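Local coordinates for protein esterase (uncultured bacterium pCosCE1, PDB 7ATL) that hydrolyses carboxylic esters as a family VIII carboxylesterase and also shows promiscuous acyltransferase activity, passing acyl groups to acceptors other than water, at residues Q332-S346 with Y349-T363. Sequence-based numbering, arbitrary orientation.
Sequences QHNGTLQWGGVYGHS and YDPQAAISVVALTNT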
ATOM      1  N   GLN A 332      10.886  16.816  -1.110  1.00 37.41           N
ATOM      2  CA  GLN A 332      11.325  15.539  -1.736  1.00 37.34           C
ATOM      3  C   GLN A 332      11.899  15.865  -3.118  1.00 34.81           C
ATOM      4  O   GLN A 332      11.502  16.861  -3.705  1.00 35.75           O
ATOM      5  CB  GLN A 332      10.179  14.539  -1.872  1.00 36.23           C
ATOM      6  CG  GLN A 332       9.538  14.149  -0.558  1.00 34.70           C
ATOM      7  CD  GLN A 332       8.156  13.559  -0.710  1.00 31.14           C
ATOM      8  OE1 GLN A 332       7.260  14.128  -1.330  1.00 27.17           O
ATOM      9  NE2 GLN A 332       7.984  12.397  -0.111  1.00 29.31           N
ATOM     10  N   HIS A 333      12.821  15.051  -3.600  1.00 35.53           N
ATOM     11  CA  HIS A 333      13.508  15.276  -4.893  1.00 36.74           C
ATOM     12  C   HIS A 333      12.869  14.386  -5.971  1.00 34.33           C
ATOM     13  O   HIS A 333      12.335  13.303  -5.639  1.00 32.38           O
ATOM     14  CB  HIS A 333      15.012  15.018  -4.746  1.00 38.70           C
ATOM     15  CG  HIS A 333      15.736  15.946  -3.822  1.00 43.01           C
ATOM     16  ND1 HIS A 333      15.766  15.756  -2.462  1.00 40.83           N
ATOM     17  CD2 HIS A 333      16.540  17.011  -4.071  1.00 46.79           C
ATOM     18  CE1 HIS A 333      16.511  16.697  -1.911  1.00 45.67           C
ATOM     19  NE2 HIS A 333      17.002  17.473  -2.875  1.00 46.08           N
ATOM     20  N   ASN A 334      12.972  14.807  -7.227  1.00 30.18           N
ATOM     21  CA  ASN A 334      12.484  14.022  -8.376  1.00 29.81           C
ATOM     22  C   ASN A 334      13.054  12.617  -8.275  1.00 29.12           C
ATOM     23  O   ASN A 334      14.199  12.498  -7.854  1.00 34.71           O
ATOM     24  CB  ASN A 334      12.813  14.708  -9.688  1.00 30.95           C
ATOM     25  CG  ASN A 334      12.102  16.040  -9.813  1.00 32.70           C
ATOM     26  OD1 ASN A 334      11.029  16.285  -9.263  1.00 33.47           O
ATOM     27  ND2 ASN A 334      12.722  16.934 -10.538  1.00 37.36           N
ATOM     28  N   GLY A 335      12.241  11.609  -8.617  1.00 28.16           N
ATOM     29  CA  GLY A 335      12.583  10.174  -8.542  1.00 28.57           C
ATOM     30  C   GLY A 335      12.063   9.501  -7.273  1.00 27.71           C
ATOM     31  O   GLY A 335      12.196   8.265  -7.171  1.00 26.77           O
ATOM     32  N   THR A 336      11.553  10.292  -6.321  1.00 27.19           N
ATOM     33  CA  THR A 336      10.943   9.830  -5.057  1.00 26.53           C
ATOM     34  C   THR A 336       9.805   8.869  -5.391  1.00 26.35           C
ATOM     35  O   THR A 336       9.004   9.183  -6.281  1.00 26.60           O
ATOM     36  CB  THR A 336      10.446  11.005  -4.215  1.00 26.34           C
ATOM     37  OG1 THR A 336      11.598  11.606  -3.638  1.00 27.96           O
ATOM     38  CG2 THR A 336       9.528  10.587  -3.096  1.00 26.83           C
ATOM     39  N   LEU A 337       9.807   7.706  -4.751  1.00 26.32           N
ATOM     40  CA  LEU A 337       8.724   6.703  -4.843  1.00 26.33           C
ATOM     41  C   LEU A 337       7.950   6.792  -3.535  1.00 27.26           C
ATOM     42  O   LEU A 337       8.600   6.749  -2.486  1.00 27.27           O
ATOM     43  CB  LEU A 337       9.325   5.310  -5.046  1.00 25.79           C
ATOM     44  CG  LEU A 337       8.322   4.224  -5.433  1.00 26.41           C
ATOM     45  CD1 LEU A 337       7.828   4.443  -6.859  1.00 26.83           C
ATOM     46  CD2 LEU A 337       8.930   2.836  -5.276  1.00 27.01           C
ATOM     47  N   GLN A 338       6.625   6.923  -3.596  1.00 26.74           N
ATOM     48  CA  GLN A 338       5.783   7.120  -2.393  1.00 25.76           C
ATOM     49  C   GLN A 338       4.431   6.456  -2.588  1.00 24.93           C
ATOM     50  O   GLN A 338       3.906   6.499  -3.697  1.00 24.38           O
ATOM     51  CB  GLN A 338       5.543   8.609  -2.160  1.00 26.56           C
ATOM     52  CG  GLN A 338       4.559   8.922  -1.035  1.00 26.54           C
ATOM     53  CD  GLN A 338       4.562  10.404  -0.769  1.00 27.02           C
ATOM     54  OE1 GLN A 338       5.466  10.934  -0.159  1.00 27.25           O
ATOM     55  NE2 GLN A 338       3.557  11.103  -1.257  1.00 28.51           N
ATOM     56  N   TRP A 339       3.870   5.937  -1.512  1.00 25.83           N
ATOM     57  CA  TRP A 339       2.433   5.580  -1.434  1.00 27.39           C
ATOM     58  C   TRP A 339       2.049   5.480   0.042  1.00 28.51           C
ATOM     59  O   TRP A 339       2.902   5.847   0.886  1.00 28.60           O
ATOM     60  CB  TRP A 339       2.184   4.290  -2.223  1.00 27.12           C
ATOM     61  CG  TRP A 339       0.813   4.199  -2.797  1.00 24.57           C
ATOM     62  CD1 TRP A 339      -0.103   3.235  -2.531  1.00 24.00           C
ATOM     63  CD2 TRP A 339       0.201   5.104  -3.726  1.00 26.13           C
ATOM     64  NE1 TRP A 339      -1.251   3.480  -3.217  1.00 24.29           N
ATOM     65  CE2 TRP A 339      -1.104   4.630  -3.950  1.00 26.53           C
ATOM     66  CE3 TRP A 339       0.614   6.264  -4.394  1.00 27.22           C
ATOM     67  CZ2 TRP A 339      -1.994   5.279  -4.811  1.00 26.83           C
ATOM     68  CZ3 TRP A 339      -0.263   6.907  -5.241  1.00 26.99           C
ATOM     69  CH2 TRP A 339      -1.550   6.414  -5.449  1.00 27.76           C
ATOM     70  N   GLY A 340       0.823   5.053   0.344  1.00 28.85           N
ATOM     71  CA  GLY A 340       0.305   4.990   1.725  1.00 30.12           C
ATOM     72  C   GLY A 340      -0.653   3.826   1.937  1.00 30.50           C
ATOM     73  O   GLY A 340      -0.522   2.801   1.209  1.00 28.88           O
ATOM     74  N   GLY A 341      -1.593   4.008   2.880  1.00 28.54           N
ATOM     75  CA  GLY A 341      -2.625   3.024   3.271  1.00 28.49           C
ATOM     76  C   GLY A 341      -3.783   3.684   3.990  1.00 28.27           C
ATOM     77  O   GLY A 341      -3.541   4.487   4.902  1.00 26.81           O
ATOM     78  N   VAL A 342      -5.012   3.338   3.639  1.00 30.10           N
ATOM     79  CA  VAL A 342      -6.204   3.980   4.260  1.00 30.47           C
ATOM     80  C   VAL A 342      -6.182   3.757   5.773  1.00 29.24           C
ATOM     81  O   VAL A 342      -6.699   4.614   6.459  1.00 32.50           O
ATOM     82  CB  VAL A 342      -7.531   3.489   3.664  1.00 33.27           C
ATOM     83  CG1 VAL A 342      -7.596   3.721   2.167  1.00 36.56           C
ATOM     84  CG2 VAL A 342      -7.791   2.027   3.986  1.00 34.69           C
ATOM     85  N   TYR A 343      -5.632   2.666   6.304  1.00 28.91           N
ATOM     86  CA  TYR A 343      -5.642   2.437   7.783  1.00 31.42           C
ATOM     87  C   TYR A 343      -4.832   3.526   8.505  1.00 30.38           C
ATOM     88  O   TYR A 343      -5.040   3.714   9.714  1.00 30.14           O
ATOM     89  CB  TYR A 343      -5.183   1.021   8.160  1.00 31.53           C
ATOM     90  CG  TYR A 343      -6.293  -0.003   8.174  1.00 31.81           C
ATOM     91  CD1 TYR A 343      -7.353   0.115   9.061  1.00 34.69           C
ATOM     92  CD2 TYR A 343      -6.286  -1.097   7.322  1.00 31.91           C
ATOM     93  CE1 TYR A 343      -8.378  -0.819   9.096  1.00 34.27           C
ATOM     94  CE2 TYR A 343      -7.295  -2.045   7.350  1.00 31.25           C
ATOM     95  CZ  TYR A 343      -8.340  -1.906   8.243  1.00 31.16           C
ATOM     96  OH  TYR A 343      -9.349  -2.812   8.290  1.00 30.37           O
ATOM     97  N   GLY A 344      -3.891   4.170   7.804  1.00 30.16           N
ATOM     98  CA  GLY A 344      -3.277   5.438   8.238  1.00 28.80           C
ATOM     99  C   GLY A 344      -1.777   5.457   8.026  1.00 26.93           C
ATOM    100  O   GLY A 344      -1.087   5.761   8.980  1.00 26.86           O
ATOM    101  N   HIS A 345      -1.279   5.175   6.822  1.00 25.23           N
ATOM    102  CA  HIS A 345       0.185   4.994   6.588  1.00 25.21           C
ATOM    103  C   HIS A 345       0.670   5.862   5.424  1.00 26.96           C
ATOM    104  O   HIS A 345      -0.157   6.195   4.524  1.00 28.16           O
ATOM    105  CB  HIS A 345       0.580   3.533   6.355  1.00 23.40           C
ATOM    106  CG  HIS A 345      -0.102   2.535   7.234  1.00 25.58           C
ATOM    107  ND1 HIS A 345      -0.194   2.679   8.603  1.00 24.34           N
ATOM    108  CD2 HIS A 345      -0.720   1.364   6.926  1.00 26.89           C
ATOM    109  CE1 HIS A 345      -0.823   1.627   9.100  1.00 27.26           C
ATOM    110  NE2 HIS A 345      -1.173   0.809   8.086  1.00 26.64           N
ATOM    111  N   SER A 346       1.950   6.247   5.490  1.00 25.18           N
ATOM    112  CA  SER A 346       2.728   6.831   4.369  1.00 25.68           C
ATOM    113  C   SER A 346       4.118   6.187   4.347  1.00 24.87           C
ATOM    114  O   SER A 346       4.559   5.679   5.379  1.00 23.76           O
ATOM    115  CB  SER A 346       2.788   8.339   4.419  1.00 24.07           C
ATOM    116  OG  SER A 346       3.397   8.789   5.610  1.00 25.49           O
ATOM    117  N   TYR A 349      10.888   6.588  -0.414  1.00 27.02           N
ATOM    118  CA  TYR A 349      12.351   6.766  -0.505  1.00 27.79           C
ATOM    119  C   TYR A 349      12.569   7.905  -1.484  1.00 28.49           C
ATOM    120  O   TYR A 349      11.811   7.966  -2.457  1.00 28.30           O
ATOM    121  CB  TYR A 349      13.058   5.469  -0.894  1.00 26.24           C
ATOM    122  CG  TYR A 349      12.852   5.015  -2.308  1.00 25.63           C
ATOM    123  CD1 TYR A 349      13.387   5.724  -3.356  1.00 27.63           C
ATOM    124  CD2 TYR A 349      12.211   3.822  -2.595  1.00 27.18           C
ATOM    125  CE1 TYR A 349      13.260   5.288  -4.665  1.00 29.63           C
ATOM    126  CE2 TYR A 349      12.085   3.358  -3.896  1.00 27.29           C
ATOM    127  CZ  TYR A 349      12.606   4.103  -4.935  1.00 27.90           C
ATOM    128  OH  TYR A 349      12.486   3.711  -6.229  1.00 28.40           O
ATOM    129  N   ASP A 350      13.509   8.787  -1.159  1.00 28.34           N
ATOM    130  CA  ASP A 350      14.075   9.814  -2.063  1.00 30.18           C
ATOM    131  C   ASP A 350      15.434   9.288  -2.547  1.00 31.89           C
ATOM    132  O   ASP A 350      16.389   9.198  -1.759  1.00 28.64           O
ATOM    133  CB  ASP A 350      14.094  11.145  -1.303  1.00 30.44           C
ATOM    134  CG  ASP A 350      14.736  12.277  -2.073  1.00 30.32           C
ATOM    135  OD1 ASP A 350      15.617  11.976  -2.909  1.00 28.37           O
ATOM    136  OD2 ASP A 350      14.358  13.444  -1.818  1.00 32.16           O
ATOM    137  N   PRO A 351      15.576   8.890  -3.841  1.00 33.09           N
ATOM    138  CA  PRO A 351      16.828   8.303  -4.337  1.00 31.23           C
ATOM    139  C   PRO A 351      17.994   9.298  -4.301  1.00 30.72           C
ATOM    140  O   PRO A 351      19.070   8.846  -4.032  1.00 29.43           O
ATOM    141  CB  PRO A 351      16.513   7.889  -5.775  1.00 31.01           C
ATOM    142  CG  PRO A 351      15.398   8.828  -6.178  1.00 31.23           C
ATOM    143  CD  PRO A 351      14.575   9.015  -4.916  1.00 32.20           C
ATOM    144  N   GLN A 352      17.731  10.600  -4.499  1.00 31.62           N
ATOM    145  CA  GLN A 352      18.790  11.644  -4.504  0.50 32.35           C
ATOM    146  C   GLN A 352      19.312  11.837  -3.062  1.00 34.18           C
ATOM    147  O   GLN A 352      20.550  11.969  -2.910  1.00 37.31           O
ATOM    148  CB  GLN A 352      18.289  12.908  -5.226  0.50 32.21           C
ATOM    149  CG  GLN A 352      18.462  12.869  -6.754  0.50 31.86           C
ATOM    150  CD  GLN A 352      17.500  13.726  -7.559  0.50 30.71           C
ATOM    151  OE1 GLN A 352      17.134  14.837  -7.184  0.50 30.13           O
ATOM    152  NE2 GLN A 352      17.088  13.222  -8.707  0.50 28.87           N
ATOM    153  N   ALA A 353      18.439  11.836  -2.051  1.00 31.89           N
ATOM    154  CA  ALA A 353      18.862  12.111  -0.659  1.00 28.93           C
ATOM    155  C   ALA A 353      19.286  10.815   0.041  1.00 27.62           C
ATOM    156  O   ALA A 353      19.728  10.909   1.163  1.00 28.67           O
ATOM    157  CB  ALA A 353      17.773  12.843   0.084  1.00 29.01           C
ATOM    158  N   ALA A 354      19.149   9.670  -0.623  1.00 29.17           N
ATOM    159  CA  ALA A 354      19.357   8.294  -0.105  1.00 32.02           C
ATOM    160  C   ALA A 354      18.559   8.023   1.179  1.00 32.99           C
ATOM    161  O   ALA A 354      19.075   7.273   2.046  1.00 37.69           O
ATOM    162  CB  ALA A 354      20.828   8.062   0.107  1.00 31.86           C
ATOM    163  N   ILE A 355      17.350   8.566   1.317  1.00 33.16           N
ATOM    164  CA  ILE A 355      16.561   8.404   2.577  1.00 38.45           C
ATOM    165  C   ILE A 355      15.287   7.587   2.316  1.00 35.21           C
ATOM    166  O   ILE A 355      14.722   7.676   1.223  1.00 37.28           O
ATOM    167  CB  ILE A 355      16.245   9.755   3.262  1.00 44.40           C
ATOM    168  CG1 ILE A 355      15.304  10.615   2.430  1.00 45.17           C
ATOM    169  CG2 ILE A 355      17.503  10.534   3.647  1.00 44.38           C
ATOM    170  CD1 ILE A 355      14.304  11.315   3.285  1.00 50.96           C
ATOM    171  N   SER A 356      14.885   6.783   3.298  1.00 32.89           N
ATOM    172  CA  SER A 356      13.596   6.056   3.345  1.00 30.42           C
ATOM    173  C   SER A 356      12.862   6.493   4.622  1.00 31.72           C
ATOM    174  O   SER A 356      13.500   6.693   5.688  1.00 32.39           O
ATOM    175  CB  SER A 356      13.783   4.558   3.272  1.00 29.81           C
ATOM    176  OG  SER A 356      14.573   4.158   2.156  1.00 29.84           O
ATOM    177  N   VAL A 357      11.557   6.686   4.505  1.00 31.12           N
ATOM    178  CA  VAL A 357      10.659   7.106   5.615  1.00 29.40           C
ATOM    179  C   VAL A 357       9.496   6.124   5.661  1.00 27.91           C
ATOM    180  O   VAL A 357       8.916   5.863   4.630  1.00 32.73           O
ATOM    181  CB  VAL A 357      10.184   8.551   5.408  1.00 28.47           C
ATOM    182  CG1 VAL A 357       9.106   8.970   6.397  1.00 27.63           C
ATOM    183  CG2 VAL A 357      11.371   9.494   5.460  1.00 30.11           C
ATOM    184  N   VAL A 358       9.208   5.582   6.829  1.00 28.52           N
ATOM    185  CA  VAL A 358       8.002   4.746   7.093  1.00 28.52           C
ATOM    186  C   VAL A 358       7.232   5.398   8.246  1.00 27.21           C
ATOM    187  O   VAL A 358       7.822   5.626   9.320  1.00 28.76           O
ATOM    188  CB  VAL A 358       8.386   3.292   7.416  1.00 27.16           C
ATOM    189  CG1 VAL A 358       7.189   2.530   7.961  1.00 27.56           C
ATOM    190  CG2 VAL A 358       8.969   2.582   6.212  1.00 26.86           C
ATOM    191  N   ALA A 359       5.962   5.694   8.031  1.00 26.10           N
ATOM    192  CA  ALA A 359       5.094   6.363   9.019  1.00 25.73           C
ATOM    193  C   ALA A 359       3.788   5.578   9.136  1.00 26.28           C
ATOM    194  O   ALA A 359       2.831   5.895   8.404  1.00 24.81           O
ATOM    195  CB  ALA A 359       4.867   7.774   8.567  1.00 25.71           C
ATOM    196  N   LEU A 360       3.783   4.543   9.975  1.00 27.54           N
ATOM    197  CA  LEU A 360       2.585   3.698  10.235  1.00 28.10           C
ATOM    198  C   LEU A 360       1.795   4.329  11.372  1.00 28.01           C
ATOM    199  O   LEU A 360       2.418   4.674  12.375  1.00 29.84           O
ATOM    200  CB  LEU A 360       3.036   2.277  10.594  1.00 27.55           C
ATOM    201  CG  LEU A 360       3.841   1.553   9.511  1.00 27.20           C
ATOM    202  CD1 LEU A 360       3.943   0.066   9.822  1.00 27.73           C
ATOM    203  CD2 LEU A 360       3.252   1.749   8.120  1.00 25.63           C
ATOM    204  N   THR A 361       0.492   4.516  11.206  1.00 30.70           N
ATOM    205  CA  THR A 361      -0.414   4.960  12.304  1.00 32.02           C
ATOM    206  C   THR A 361      -1.618   4.027  12.381  1.00 32.66           C
ATOM    207  O   THR A 361      -1.827   3.215  11.487  1.00 37.06           O
ATOM    208  CB  THR A 361      -0.876   6.427  12.203  1.00 30.26           C
ATOM    209  OG1 THR A 361      -2.121   6.521  11.513  1.00 25.17           O
ATOM    210  CG2 THR A 361       0.136   7.343  11.549  1.00 30.35           C
ATOM    211  N   ASN A 362      -2.373   4.161  13.453  1.00 33.19           N
ATOM    212  CA  ASN A 362      -3.568   3.341  13.716  1.00 32.94           C
ATOM    213  C   ASN A 362      -4.760   4.273  13.567  1.00 30.23           C
ATOM    214  O   ASN A 362      -5.797   3.962  14.123  1.00 33.54           O
ATOM    215  CB  ASN A 362      -3.478   2.703  15.099  1.00 35.15           C
ATOM    216  CG  ASN A 362      -3.471   3.731  16.213  1.00 35.99           C
ATOM    217  OD1 ASN A 362      -3.582   4.933  15.964  1.00 34.74           O
ATOM    218  ND2 ASN A 362      -3.379   3.267  17.447  1.00 39.64           N
ATOM    219  N   THR A 363      -4.600   5.370  12.835  1.00 28.58           N
ATOM    220  CA  THR A 363      -5.629   6.427  12.695  1.00 29.06           C
ATOM    221  C   THR A 363      -5.898   6.723  11.212  1.00 29.31           C
ATOM    222  O   THR A 363      -5.087   7.399  10.569  1.00 31.42           O
ATOM    223  CB  THR A 363      -5.183   7.653  13.493  1.00 29.59           C
ATOM    224  OG1 THR A 363      -5.001   7.201  14.838  1.00 28.85           O
ATOM    225  CG2 THR A 363      -6.184   8.788  13.432  1.00 31.88           C
TER
HETATM  226  O   HOH W   1       1.858   8.447   7.818  1.00 21.35           O
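His333 and Asp350 join the two segments beside a hairpin turn: Asp350 OD2 takes the ring N-H of His333 ND1 at 2.8 Å on its syn lone pair, in the ring plane, and the backbone N-H of His333 from above the carboxylate. The Tyr381 hydroxyl also bonds this oxygen, while OD1 accepts from Ala353 N in an Asx motif; a carboxylate suits a place with so many donors. Asp350 CG lies anti to the backbone N (chi1 176°), which sends the carboxylate out to His333.

Paired backbone bonds link Leu337 with Tyr349 and, at the other end, Ser346 with Ala359, where a water bridges Ser346 OG and Ala359 O. Thr361 OG1 donates to Gly344 O (2.8 Å) and accepts from Thr363 N in an ST turn, a double role open to a hydroxyl. Thr361 N reaches His345 ND1 at 3.3 Å in the ring plane, and His345 NE2 bonds Arg62 O, fixing the imidazole at both nitrogens.

Among the apolar contacts, two are CH-pi: Leu337 CB lies over one face of the Tyr349 ring, 3.8 Å from its centroid and offset toward the rim, while CD2 of the branched leucine packs against CE2; Leu360 CD2 lies over one face of the His345 ring. Gly344, at phi 137°, leaves no side chain to strike Thr361 OG1.

Gly344 and His345 both face Gly341 in a classic beta bulge. Strands 337-341, 345-350 and 355-361 form two consecutive antiparallel hairpins in the central sheet of the serine beta-lactamase-like fold.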